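Local coordinates for penicillin-binding protein 2 (Pbp2) (Helicobacter pylori, PDB 5LP5), which probably cross-links peptidoglycan as a penicillin-binding transpeptidase of the inner membrane and forms a cell-wall synthesis complex with MreC, at residues S160-Y165 with T189-E194; L306-S311 with S436-P441; V317-L322 with S475-K480; C512-A517 with A543-F548. All blocks are in the same frame, centred on the assembly; numbering follows the deposited sequence.

Interaction 1 (S160-Y165 with T189-E194); sequences SHVLGY and TGIEKE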
loop_
_atom_site.group_PDB
_atom_site.type_symbol
_atom_site.label_atom_id
_atom_site.label_comp_id
_atom_site.label_asym_id
_atom_site.label_seq_id
_atom_site.Cartn_x
_atom_site.Cartn_y
_atom_site.Cartn_z
ATOM N N SER A 160 -1.158 -15.051 -10.710
ATOM C CA SER A 160 -1.188 -13.825 -11.477
ATOM C C SER A 160 -2.447 -13.694 -12.333
ATOM O O SER A 160 -2.915 -12.576 -12.577
ATOM C CB SER A 160 0.073 -13.708 -12.345
ATOM O OG SER A 160 0.060 -14.572 -13.472
ATOM N N HIS A 161 -2.995 -14.816 -12.788
ATOM C CA HIS A 161 -4.171 -14.776 -13.651
ATOM C C HIS A 161 -5.469 -14.706 -12.856
ATOM O O HIS A 161 -6.529 -14.509 -13.416
ATOM C CB HIS A 161 -4.181 -15.954 -14.644
ATOM C CG HIS A 161 -3.217 -15.798 -15.784
ATOM N ND1 HIS A 161 -1.995 -16.432 -15.808
ATOM C CD2 HIS A 161 -3.290 -15.083 -16.935
ATOM C CE1 HIS A 161 -1.362 -16.120 -16.923
ATOM N NE2 HIS A 161 -2.123 -15.299 -17.623
ATOM N N VAL A 162 -5.386 -14.858 -11.546
ATOM C CA VAL A 162 -6.534 -14.612 -10.673
ATOM C C VAL A 162 -6.546 -13.183 -10.175
ATOM O O VAL A 162 -7.548 -12.464 -10.299
ATOM C CB VAL A 162 -6.515 -15.516 -9.431
ATOM C CG1 VAL A 162 -7.706 -15.201 -8.551
ATOM C CG2 VAL A 162 -6.509 -16.988 -9.850
ATOM N N LEU A 163 -5.427 -12.773 -9.602
ATOM C CA LEU A 163 -5.351 -11.485 -8.942
ATOM C C LEU A 163 -5.481 -10.328 -9.930
ATOM O O LEU A 163 -6.283 -9.416 -9.723
ATOM C CB LEU A 163 -4.049 -11.389 -8.156
ATOM C CG LEU A 163 -3.818 -12.487 -7.110
ATOM C CD1 LEU A 163 -2.412 -12.384 -6.576
ATOM C CD2 LEU A 163 -4.811 -12.374 -5.987
ATOM N N GLY A 164 -4.726 -10.392 -11.023
ATOM C CA GLY A 164 -4.638 -9.304 -11.969
ATOM C C GLY A 164 -3.860 -8.151 -11.366
ATOM O O GLY A 164 -3.330 -8.257 -10.258
ATOM N N TYR A 165 -3.807 -7.034 -12.079
ATOM C CA TYR A 165 -2.988 -5.912 -11.670
ATOM C C TYR A 165 -3.666 -4.559 -11.894
ATOM O O TYR A 165 -4.570 -4.416 -12.700
ATOM C CB TYR A 165 -1.642 -5.954 -12.402
ATOM C CG TYR A 165 -1.775 -5.778 -13.885
ATOM C CD1 TYR A 165 -1.853 -4.505 -14.446
ATOM C CD2 TYR A 165 -1.862 -6.877 -14.733
ATOM C CE1 TYR A 165 -1.987 -4.333 -15.800
ATOM C CE2 TYR A 165 -1.995 -6.711 -16.091
ATOM C CZ TYR A 165 -2.054 -5.434 -16.619
ATOM O OH TYR A 165 -2.174 -5.254 -17.982
ATOM N N THR A 189 -6.824 -6.055 -14.887
ATOM C CA THR A 189 -7.218 -7.452 -15.131
ATOM C C THR A 189 -7.660 -8.172 -13.889
ATOM O O THR A 189 -7.371 -7.751 -12.772
ATOM C CB THR A 189 -6.079 -8.264 -15.752
ATOM O OG1 THR A 189 -4.926 -8.235 -14.902
ATOM C CG2 THR A 189 -5.704 -7.663 -17.055
ATOM N N GLY A 190 -8.395 -9.249 -14.105
ATOM C CA GLY A 190 -8.777 -10.143 -13.021
ATOM C C GLY A 190 -9.487 -9.501 -11.846
ATOM O O GLY A 190 -10.286 -8.570 -12.017
ATOM N N ILE A 191 -9.190 -10.009 -10.650
ATOM C CA ILE A 191 -9.861 -9.587 -9.416
ATOM C C ILE A 191 -9.692 -8.095 -9.138
ATOM O O ILE A 191 -10.631 -7.443 -8.683
ATOM C CB ILE A 191 -9.367 -10.426 -8.213
ATOM C CG1 ILE A 191 -9.923 -11.842 -8.312
ATOM C CG2 ILE A 191 -9.766 -9.824 -6.874
ATOM C CD1 ILE A 191 -11.393 -11.980 -8.019
ATOM N N GLU A 192 -8.510 -7.554 -9.406
ATOM C CA GLU A 192 -8.290 -6.125 -9.207
ATOM C C GLU A 192 -9.304 -5.339 -10.014
ATOM O O GLU A 192 -9.737 -4.268 -9.608
ATOM C CB GLU A 192 -6.903 -5.725 -9.663
ATOM C CG GLU A 192 -5.779 -6.208 -8.771
ATOM C CD GLU A 192 -5.542 -5.325 -7.549
ATOM O OE1 GLU A 192 -6.503 -4.635 -7.123
ATOM O OE2 GLU A 192 -4.393 -5.327 -7.007
ATOM N N LYS A 193 -9.652 -5.864 -11.184
ATOM C CA LYS A 193 -10.638 -5.231 -12.025
ATOM C C LYS A 193 -12.054 -5.602 -11.592
ATOM O O LYS A 193 -12.884 -4.737 -11.403
ATOM C CB LYS A 193 -10.433 -5.612 -13.478
ATOM C CG LYS A 193 -11.203 -4.688 -14.388
ATOM C CD LYS A 193 -11.335 -5.182 -15.794
ATOM C CE LYS A 193 -12.482 -4.432 -16.448
ATOM N NZ LYS A 193 -12.502 -4.664 -17.906
ATOM N N GLU A 194 -12.327 -6.889 -11.424
ATOM C CA GLU A 194 -13.681 -7.329 -11.106
ATOM C C GLU A 194 -14.181 -6.637 -9.827
ATOM O O GLU A 194 -15.326 -6.195 -9.761
ATOM C CB GLU A 194 -13.743 -8.859 -10.989
ATOM C CG GLU A 194 -15.134 -9.448 -10.729
ATOM C CD GLU A 194 -16.011 -9.593 -11.949
ATOM O OE1 GLU A 194 -15.522 -9.439 -13.079
ATOM O OE2 GLU A 194 -17.199 -9.898 -11.776
#
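Thr189 holds OG1 between its own backbone N and carbonyl carbon (chi1 58°). This turns the hydroxyl to the backbone of Gly164 and Tyr165. A similar first torsion in Tyr165 (65°) brings the ring back to the same hydroxyl, and CD2 lies 3.4 Å from Thr189 OG1. OG1 also accepts a bent hydrogen bond from Tyr165 N at 3.3 Å. Gly164 takes positive phi directly after helix 160-163. Its CA makes a CA-H...O contact of 3.2 Å with Thr189 O. Here two short helices in the dimerisation-domain region meet, N-H groups of the second donating to the last carbonyls of the first. Ile191 N donates to Val162 O at 3.0 Å, in the carbonyl plane. Glu192 N donates to Leu163 O at 2.9 Å, almost in line with the C=O bond. Beside these bonds, Val162 CG1 and Ile191 CG1 lie side by side at 4.0 Å. Glu192 CG passes 3.5 Å from Gly164 O, while its carboxylate forms salt bridges with Arg53 and Arg151. Ile56 of strand 56-57 packs on Leu163, Ile191 and Glu192. The Tyr165 ring stacks on Phe278.

Interaction 2 (L306-S311 with S436-P441); sequences LYPPGS and SFLATP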
loop_
_atom_site.group_PDB
_atom_site.type_symbol
_atom_site.label_atom_id
_atom_site.label_comp_id
_atom_site.label_asym_id
_atom_site.label_seq_id
_atom_site.Cartn_x
_atom_site.Cartn_y
_atom_site.Cartn_z
ATOM N N LEU A 306 -10.062 -21.866 -25.067
ATOM C CA LEU A 306 -10.973 -22.924 -25.489
ATOM C C LEU A 306 -10.193 -24.148 -26.015
ATOM O O LEU A 306 -9.226 -24.022 -26.760
ATOM C CB LEU A 306 -11.937 -22.385 -26.557
ATOM C CG LEU A 306 -13.063 -21.423 -26.105
ATOM C CD1 LEU A 306 -13.753 -20.715 -27.270
ATOM C CD2 LEU A 306 -14.093 -22.155 -25.243
ATOM N N TYR A 307 -10.612 -25.334 -25.593
ATOM C CA TYR A 307 -9.989 -26.576 -26.028
ATOM C C TYR A 307 -11.096 -27.612 -26.274
ATOM O O TYR A 307 -12.149 -27.535 -25.651
ATOM C CB TYR A 307 -9.049 -27.133 -24.958
ATOM C CG TYR A 307 -7.973 -26.209 -24.423
ATOM C CD1 TYR A 307 -8.196 -25.424 -23.304
ATOM C CD2 TYR A 307 -6.719 -26.184 -24.989
ATOM C CE1 TYR A 307 -7.205 -24.605 -22.797
ATOM C CE2 TYR A 307 -5.714 -25.383 -24.486
ATOM C CZ TYR A 307 -5.956 -24.602 -23.380
ATOM O OH TYR A 307 -4.963 -23.795 -22.858
ATOM N N PRO A 308 -10.862 -28.578 -27.188
ATOM C CA PRO A 308 -11.810 -29.686 -27.325
ATOM C C PRO A 308 -11.790 -30.533 -26.059
ATOM O O PRO A 308 -10.712 -30.912 -25.601
ATOM C CB PRO A 308 -11.276 -30.490 -28.530
ATOM C CG PRO A 308 -10.279 -29.613 -29.194
ATOM C CD PRO A 308 -9.744 -28.678 -28.147
ATOM N N PRO A 309 -12.964 -30.818 -25.480
ATOM C CA PRO A 309 -12.953 -31.540 -24.206
ATOM C C PRO A 309 -12.421 -32.977 -24.301
ATOM O O PRO A 309 -11.827 -33.472 -23.336
ATOM C CB PRO A 309 -14.423 -31.512 -23.762
ATOM C CG PRO A 309 -15.188 -31.328 -24.992
ATOM C CD PRO A 309 -14.328 -30.520 -25.928
ATOM N N GLY A 310 -12.615 -33.615 -25.453
ATOM C CA GLY A 310 -12.284 -35.016 -25.627
ATOM C C GLY A 310 -13.211 -35.919 -24.832
ATOM O O GLY A 310 -14.378 -35.576 -24.562
ATOM N N SER A 311 -12.678 -37.064 -24.412
ATOM C CA SER A 311 -13.480 -38.104 -23.769
ATOM C C SER A 311 -14.180 -37.667 -22.462
ATOM O O SER A 311 -15.120 -38.335 -22.036
ATOM C CB SER A 311 -12.612 -39.353 -23.533
ATOM O OG SER A 311 -11.982 -39.799 -24.738
ATOM N N SER A 436 -16.227 -29.683 -33.744
ATOM C CA SER A 436 -16.530 -28.292 -33.411
ATOM C C SER A 436 -16.894 -28.052 -31.918
ATOM O O SER A 436 -17.517 -27.041 -31.574
ATOM C CB SER A 436 -17.621 -27.773 -34.360
ATOM O OG SER A 436 -17.080 -27.533 -35.658
ATOM N N PHE A 437 -16.480 -28.961 -31.032
ATOM C CA PHE A 437 -16.796 -28.876 -29.587
ATOM C C PHE A 437 -15.639 -28.210 -28.846
ATOM O O PHE A 437 -14.508 -28.685 -28.932
ATOM C CB PHE A 437 -17.045 -30.292 -29.011
ATOM C CG PHE A 437 -17.835 -30.330 -27.696
ATOM C CD1 PHE A 437 -17.887 -29.253 -26.821
ATOM C CD2 PHE A 437 -18.519 -31.496 -27.339
ATOM C CE1 PHE A 437 -18.613 -29.334 -25.635
ATOM C CE2 PHE A 437 -19.241 -31.574 -26.159
ATOM C CZ PHE A 437 -19.287 -30.492 -25.303
ATOM N N LEU A 438 -15.940 -27.119 -28.132
ATOM C CA LEU A 438 -14.953 -26.404 -27.302
ATOM C C LEU A 438 -15.449 -26.036 -25.890
ATOM O O LEU A 438 -16.581 -25.590 -25.694
ATOM C CB LEU A 438 -14.501 -25.134 -28.007
ATOM C CG LEU A 438 -13.801 -25.322 -29.336
ATOM C CD1 LEU A 438 -13.558 -23.954 -29.960
ATOM C CD2 LEU A 438 -12.506 -26.094 -29.155
ATOM N N ALA A 439 -14.573 -26.210 -24.911
ATOM C CA ALA A 439 -14.899 -25.875 -23.543
ATOM C C ALA A 439 -13.713 -25.236 -22.866
ATOM O O ALA A 439 -12.601 -25.290 -23.382
ATOM C CB ALA A 439 -15.328 -27.114 -22.791
ATOM N N THR A 440 -13.992 -24.604 -21.720
ATOM C CA THR A 440 -12.981 -24.013 -20.833
ATOM C C THR A 440 -12.728 -24.983 -19.695
ATOM O O THR A 440 -13.626 -25.716 -19.304
ATOM C CB THR A 440 -13.453 -22.656 -20.239
ATOM O OG1 THR A 440 -14.726 -22.799 -19.565
ATOM C CG2 THR A 440 -13.559 -21.576 -21.329
ATOM N N PRO A 441 -11.494 -25.014 -19.165
ATOM C CA PRO A 441 -11.235 -25.774 -17.945
ATOM C C PRO A 441 -12.223 -25.506 -16.825
ATOM O O PRO A 441 -12.535 -26.418 -16.074
ATOM C CB PRO A 441 -9.836 -25.331 -17.556
ATOM C CG PRO A 441 -9.172 -25.084 -18.860
ATOM C CD PRO A 441 -10.238 -24.542 -19.771
#
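Pro309 and Phe437 meet through a CH-pi contact. It lies beside a single antiparallel bridge between two loops of the transpeptidase domain. The first loop leads to Ser311, which probably belongs to the SxxK motif of penicillin-binding proteins. Phe437 sets its CG opposite the backbone N (chi1 -160°), and this presents one ring face to the proline. Pro309 CG stands 3.8 Å from the centroid of the Phe437 ring, nearly on the ring normal. The two side chains cross at about a right angle. Phe392 meets the Phe437 ring edge-to-face. Leu438 has CG opposite its carbonyl carbon and beside its N (chi1 -62°). Its two methyl branches divide the work. CD2 runs alongside the preceding proline, 3.9 Å from Pro308 CD. CD1 lies 4.1 Å from Leu306 CB. Leu306 has a similar first torsion (-73°), and its CD2 reaches Thr440 CG2 at 4.0 Å. The Tyr307 ring has Pro441 CD at its edge, near its plane. The tyrosine hydroxyl is hydrogen-bonded to Glu563, and His542 meets the ring edge-to-face. The backbone bridge pairs Tyr307 with Ala439 as a hydrogen-bonded pair. Tyr307 N donates to Ala439 O at 3.0 Å. In return, Ala439 N reaches Tyr307 O at 2.9 Å.

Interaction 3 (V317-L322 with S475-K480); sequences VGLSFL and SFQKKK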
loop_
_atom_site.group_PDB
_atom_site.type_symbol
_atom_site.label_atom_id
_atom_site.label_comp_id
_atom_site.label_asym_id
_atom_site.label_seq_id
_atom_site.Cartn_x
_atom_site.Cartn_y
_atom_site.Cartn_z
ATOM N N VAL A 317 -22.636 -37.479 -22.176
ATOM C CA VAL A 317 -23.196 -38.108 -23.380
ATOM C C VAL A 317 -24.013 -39.359 -23.006
ATOM O O VAL A 317 -25.162 -39.523 -23.411
ATOM C CB VAL A 317 -22.066 -38.514 -24.368
ATOM C CG1 VAL A 317 -22.626 -39.216 -25.593
ATOM C CG2 VAL A 317 -21.244 -37.306 -24.793
ATOM N N GLY A 318 -23.391 -40.238 -22.231
ATOM C CA GLY A 318 -24.056 -41.419 -21.709
ATOM C C GLY A 318 -25.340 -41.057 -20.999
ATOM O O GLY A 318 -26.362 -41.710 -21.199
ATOM N N LEU A 319 -25.306 -40.005 -20.183
ATOM C CA LEU A 319 -26.498 -39.583 -19.455
ATOM C C LEU A 319 -27.642 -39.229 -20.410
ATOM O O LEU A 319 -28.813 -39.469 -20.103
ATOM C CB LEU A 319 -26.183 -38.417 -18.511
ATOM C CG LEU A 319 -27.386 -37.843 -17.750
ATOM C CD1 LEU A 319 -27.980 -38.865 -16.801
ATOM C CD2 LEU A 319 -27.018 -36.568 -17.007
ATOM N N SER A 320 -27.301 -38.666 -21.561
ATOM C CA SER A 320 -28.295 -38.362 -22.582
ATOM C C SER A 320 -28.870 -39.636 -23.213
ATOM O O SER A 320 -30.073 -39.717 -23.462
ATOM C CB SER A 320 -27.683 -37.492 -23.680
ATOM O OG SER A 320 -28.698 -36.907 -24.490
ATOM N N PHE A 321 -28.015 -40.621 -23.486
ATOM C CA PHE A 321 -28.473 -41.894 -24.045
ATOM C C PHE A 321 -29.552 -42.499 -23.166
ATOM O O PHE A 321 -30.663 -42.803 -23.624
ATOM C CB PHE A 321 -27.336 -42.920 -24.141
ATOM C CG PHE A 321 -26.274 -42.583 -25.145
ATOM C CD1 PHE A 321 -26.511 -41.695 -26.188
ATOM C CD2 PHE A 321 -25.039 -43.207 -25.070
ATOM C CE1 PHE A 321 -25.521 -41.424 -27.112
ATOM C CE2 PHE A 321 -24.048 -42.940 -25.995
ATOM C CZ PHE A 321 -24.288 -42.049 -27.017
ATOM N N LEU A 322 -29.203 -42.675 -21.895
ATOM C CA LEU A 322 -30.079 -43.324 -20.929
ATOM C C LEU A 322 -31.388 -42.586 -20.793
ATOM O O LEU A 322 -32.416 -43.180 -20.471
ATOM C CB LEU A 322 -29.408 -43.372 -19.562
ATOM C CG LEU A 322 -28.123 -44.172 -19.438
ATOM C CD1 LEU A 322 -27.437 -43.825 -18.122
ATOM C CD2 LEU A 322 -28.434 -45.650 -19.524
ATOM N N SER A 475 -35.373 -35.735 -11.663
ATOM C CA SER A 475 -35.298 -36.949 -10.864
ATOM C C SER A 475 -34.474 -38.038 -11.547
ATOM O O SER A 475 -33.468 -38.526 -10.999
ATOM C CB SER A 475 -36.708 -37.482 -10.608
ATOM O OG SER A 475 -37.418 -36.613 -9.750
ATOM N N PHE A 476 -34.913 -38.410 -12.745
ATOM C CA PHE A 476 -34.330 -39.535 -13.467
ATOM C C PHE A 476 -32.818 -39.374 -13.610
ATOM O O PHE A 476 -32.057 -40.316 -13.358
ATOM C CB PHE A 476 -34.984 -39.674 -14.851
ATOM C CG PHE A 476 -34.352 -40.730 -15.711
ATOM C CD1 PHE A 476 -34.753 -42.052 -15.628
ATOM C CD2 PHE A 476 -33.338 -40.402 -16.586
ATOM C CE1 PHE A 476 -34.157 -43.024 -16.416
ATOM C CE2 PHE A 476 -32.742 -41.367 -17.376
ATOM C CZ PHE A 476 -33.146 -42.683 -17.288
ATOM N N GLN A 477 -32.392 -38.178 -14.014
ATOM C CA GLN A 477 -30.984 -37.911 -14.267
ATOM C C GLN A 477 -30.126 -38.085 -13.014
ATOM O O GLN A 477 -29.051 -38.676 -13.087
ATOM C CB GLN A 477 -30.793 -36.504 -14.829
ATOM C CG GLN A 477 -31.259 -36.346 -16.264
ATOM C CD GLN A 477 -31.320 -34.894 -16.670
ATOM O OE1 GLN A 477 -32.027 -34.096 -16.054
ATOM N NE2 GLN A 477 -30.571 -34.541 -17.704
ATOM N N LYS A 478 -30.605 -37.579 -11.877
ATOM C CA LYS A 478 -29.867 -37.687 -10.621
ATOM C C LYS A 478 -29.592 -39.142 -10.226
ATOM O O LYS A 478 -28.471 -39.481 -9.828
ATOM C CB LYS A 478 -30.608 -36.962 -9.502
ATOM C CG LYS A 478 -30.564 -35.444 -9.608
ATOM C CD LYS A 478 -31.244 -34.800 -8.413
ATOM C CE LYS A 478 -31.282 -33.285 -8.502
ATOM N NZ LYS A 478 -31.871 -32.737 -7.248
ATOM N N LYS A 479 -30.604 -40.000 -10.351
ATOM C CA LYS A 479 -30.429 -41.426 -10.065
ATOM C C LYS A 479 -29.322 -42.054 -10.908
ATOM O O LYS A 479 -28.490 -42.810 -10.401
ATOM C CB LYS A 479 -31.725 -42.216 -10.290
ATOM C CG LYS A 479 -31.478 -43.728 -10.332
ATOM C CD LYS A 479 -32.690 -44.604 -10.042
ATOM C CE LYS A 479 -32.232 -45.937 -9.442
ATOM N NZ LYS A 479 -33.345 -46.840 -9.059
ATOM N N LYS A 480 -29.315 -41.736 -12.194
ATOM C CA LYS A 480 -28.327 -42.289 -13.109
ATOM C C LYS A 480 -26.907 -41.797 -12.822
ATOM O O LYS A 480 -25.938 -42.421 -13.252
ATOM C CB LYS A 480 -28.717 -41.983 -14.551
ATOM C CG LYS A 480 -30.026 -42.624 -14.976
ATOM C CD LYS A 480 -29.994 -44.144 -14.872
ATOM C CE LYS A 480 -31.391 -44.748 -14.875
ATOM N NZ LYS A 480 -31.329 -46.196 -14.551
#
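Leu319 CD1 carries the close part of this contact. It enters between two successive turns of the opposite helix, 3.9 Å from Gln477 O and 3.9 Å from Lys480 CB. The leucine has CG opposite its backbone N (chi1 177°), which brings the branched end nearer to that helix. Its other methyl, CD2, lies 4.1 Å from Gln477 NE2, and the two side chains cross at about a right angle. The amide has a polar partner of its own, since Gln477 NE2 is hydrogen-bonded to Glu389. The helices belong to the transpeptidase domain. Helix 314-324 begins with Lys314, the probable lysine of the SxxK motif, and its later part crosses the start of helix 475-493. The axes of the two segments run 127° apart and come no closer than 10.4 Å. Side chains bridge the gap, partly by touching backbone carbonyls of the other helix. A further apolar contact joins Leu322 CD1 to the aliphatic part of Lys480, with CD at 4.1 Å. The lysine bends at its second torsion (-60°), and its NZ forms a salt bridge with Glu329. The looser, solvent side is at Phe476, which is exposed. Its CZ approaches Leu322 O obliquely at 3.3 Å, but it is 4.4 Å from Leu322 CB. Lys480 CG of its own helix lies over one face of the Phe476 ring, toward the rim. Glu323 also touches Phe476.

Interaction 4 (C512-A517 with A543-F548); sequences CKTGTA and AWITAF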
loop_
_atom_site.group_PDB
_atom_site.type_symbol
_atom_site.label_atom_id
_atom_site.label_comp_id
_atom_site.label_asym_id
_atom_site.label_seq_id
_atom_site.Cartn_x
_atom_site.Cartn_y
_atom_site.Cartn_z
ATOM N N CYS A 512 -12.190 -40.490 -11.507
ATOM C CA CYS A 512 -11.696 -39.620 -12.583
ATOM C C CYS A 512 -12.316 -39.932 -13.958
ATOM O O CYS A 512 -13.110 -40.857 -14.122
ATOM C CB CYS A 512 -10.156 -39.747 -12.678
ATOM S SG CYS A 512 -9.569 -41.469 -12.828
ATOM N N LYS A 513 -11.956 -39.111 -14.935
ATOM C CA LYS A 513 -12.152 -39.390 -16.356
ATOM C C LYS A 513 -11.026 -38.693 -17.109
ATOM O O LYS A 513 -10.741 -37.518 -16.883
ATOM C CB LYS A 513 -13.511 -38.897 -16.859
ATOM C CG LYS A 513 -13.783 -39.187 -18.338
ATOM C CD LYS A 513 -13.987 -40.675 -18.602
ATOM C CE LYS A 513 -13.662 -41.073 -20.034
ATOM N NZ LYS A 513 -12.194 -41.242 -20.285
ATOM N N THR A 514 -10.362 -39.421 -17.990
ATOM C CA THR A 514 -9.308 -38.830 -18.803
ATOM C C THR A 514 -9.901 -38.299 -20.103
ATOM O O THR A 514 -11.071 -38.573 -20.428
ATOM C CB THR A 514 -8.215 -39.858 -19.133
ATOM O OG1 THR A 514 -8.832 -41.083 -19.557
ATOM C CG2 THR A 514 -7.348 -40.115 -17.909
ATOM N N GLY A 515 -9.086 -37.530 -20.827
ATOM C CA GLY A 515 -9.411 -37.088 -22.187
ATOM C C GLY A 515 -8.163 -36.774 -23.006
ATOM O O GLY A 515 -7.076 -36.562 -22.468
ATOM N N THR A 516 -8.310 -36.787 -24.330
ATOM C CA THR A 516 -7.257 -36.297 -25.219
ATOM C C THR A 516 -7.919 -35.500 -26.328
ATOM O O THR A 516 -9.008 -35.842 -26.790
ATOM C CB THR A 516 -6.366 -37.418 -25.810
ATOM O OG1 THR A 516 -5.644 -38.085 -24.760
ATOM C CG2 THR A 516 -5.349 -36.837 -26.794
ATOM N N ALA A 517 -7.251 -34.425 -26.731
ATOM C CA ALA A 517 -7.775 -33.532 -27.744
ATOM C C ALA A 517 -6.755 -33.307 -28.867
ATOM O O ALA A 517 -5.615 -32.933 -28.596
ATOM C CB ALA A 517 -8.154 -32.225 -27.087
ATOM N N ALA A 543 -3.952 -32.802 -23.258
ATOM C CA ALA A 543 -4.279 -33.840 -22.285
ATOM C C ALA A 543 -5.214 -33.335 -21.197
ATOM O O ALA A 543 -4.942 -32.314 -20.579
ATOM C CB ALA A 543 -3.002 -34.374 -21.652
ATOM N N TRP A 544 -6.294 -34.071 -20.952
ATOM C CA TRP A 544 -7.246 -33.740 -19.903
ATOM C C TRP A 544 -7.249 -34.822 -18.832
ATOM O O TRP A 544 -6.925 -35.987 -19.099
ATOM C CB TRP A 544 -8.674 -33.655 -20.452
ATOM C CG TRP A 544 -9.048 -32.394 -21.162
ATOM C CD1 TRP A 544 -9.024 -32.173 -22.509
ATOM C CD2 TRP A 544 -9.540 -31.191 -20.571
ATOM N NE1 TRP A 544 -9.460 -30.911 -22.791
ATOM C CE2 TRP A 544 -9.785 -30.283 -21.622
ATOM C CE3 TRP A 544 -9.786 -30.785 -19.258
ATOM C CZ2 TRP A 544 -10.258 -28.997 -21.398
ATOM C CZ3 TRP A 544 -10.272 -29.517 -19.040
ATOM C CH2 TRP A 544 -10.499 -28.638 -20.097
ATOM N N ILE A 545 -7.640 -34.416 -17.624
ATOM C CA ILE A 545 -8.044 -35.322 -16.558
ATOM C C ILE A 545 -8.847 -34.499 -15.563
ATOM O O ILE A 545 -8.414 -33.439 -15.125
ATOM C CB ILE A 545 -6.841 -35.996 -15.865
ATOM C CG1 ILE A 545 -7.307 -36.995 -14.792
ATOM C CG2 ILE A 545 -5.889 -34.949 -15.291
ATOM C CD1 ILE A 545 -6.280 -38.052 -14.450
ATOM N N THR A 546 -10.046 -34.968 -15.251
ATOM C CA THR A 546 -10.882 -34.325 -14.254
ATOM C C THR A 546 -11.268 -35.413 -13.279
ATOM O O THR A 546 -11.157 -36.570 -13.580
ATOM C CB THR A 546 -12.096 -33.636 -14.895
ATOM O OG1 THR A 546 -12.709 -32.751 -13.957
ATOM C CG2 THR A 546 -13.108 -34.654 -15.374
ATOM N N ALA A 547 -11.661 -35.040 -12.076
ATOM C CA ALA A 547 -11.811 -36.018 -10.991
ATOM C C ALA A 547 -12.487 -35.418 -9.759
ATOM O O ALA A 547 -12.353 -34.225 -9.506
ATOM C CB ALA A 547 -10.445 -36.596 -10.612
ATOM N N PHE A 548 -13.216 -36.251 -9.012
ATOM C CA PHE A 548 -13.756 -35.858 -7.706
ATOM C C PHE A 548 -13.252 -36.741 -6.557
ATOM O O PHE A 548 -12.868 -37.905 -6.743
ATOM C CB PHE A 548 -15.277 -35.813 -7.717
ATOM C CG PHE A 548 -15.933 -37.151 -7.851
ATOM C CD1 PHE A 548 -16.301 -37.868 -6.733
ATOM C CD2 PHE A 548 -16.229 -37.669 -9.103
ATOM C CE1 PHE A 548 -16.937 -39.092 -6.855
ATOM C CE2 PHE A 548 -16.870 -38.885 -9.235
ATOM C CZ PHE A 548 -17.224 -39.599 -8.105
#
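Cys512 CB packs against Ala547 CB at 3.8 Å where strand 511-517 pairs with strand 542-549. The strands run antiparallel in the five-stranded sheet of the transpeptidase domain, and strand 511-517 is its outermost member on this side within the chain. Cys512 and Ala547 form a non-hydrogen-bonded pair. The cysteine places SG between its backbone N and carbonyl carbon (chi1 53°), and its disulfide to Cys492 ties the strand to helix 475-493. Next comes Lys513, the first residue of Lys513-Thr514-Gly515, which is consistent with the KTG motif of penicillin-binding proteins. It is bonded in both directions to Thr546: Lys513 N to Thr546 O at 3.0 Å, and Thr546 N to Lys513 O at 3.1 Å. Its side chain leads away from strand 542-549 and bends so that NZ reaches the carbonyl of the next residue. NZ donates to Thr514 O at 2.9 Å from above the carbonyl plane. Thr546 OG1 bonds to Thr448 and Thr559. Thr514 turns to the same face as Cys512, and its CG2 lies 4.2 Å from Ile545 CD1. Gly515 follows opposite Trp544. Gly515 N bonds to Trp544 O at 3.2 Å, and Trp544 N to Gly515 O at 3.0 Å; both donors stand well above the acceptor's carbonyl plane. Thr516 faces Ala543 in a looser pair. On the face shared with Lys513, the indole of Trp544 leads away from strand 511-517, and its NE1 donates to Pro308 O.

Overall arrangement
Interaction 1 comes first along the chain and lies in the dimerisation-domain region. The other three fall within the transpeptidase range, and the centres of interactions 1 and 2 are 24 Å apart. Interactions 2 and 4 touch, with centres 11 Å apart. Pro309 O packs on Trp544 CD1, and Ser311 CB on Thr514 O. The loop carrying the probable SxxK serine thus rests on the strand carrying the KTG-like residues, as in the active site of this family. The segments of interactions 2 and 3 alternate along the chain. Interaction 3 is about 20 Å from interaction 4 between centres, and its helix 475-493 is the element before strand 511-517 in the chain.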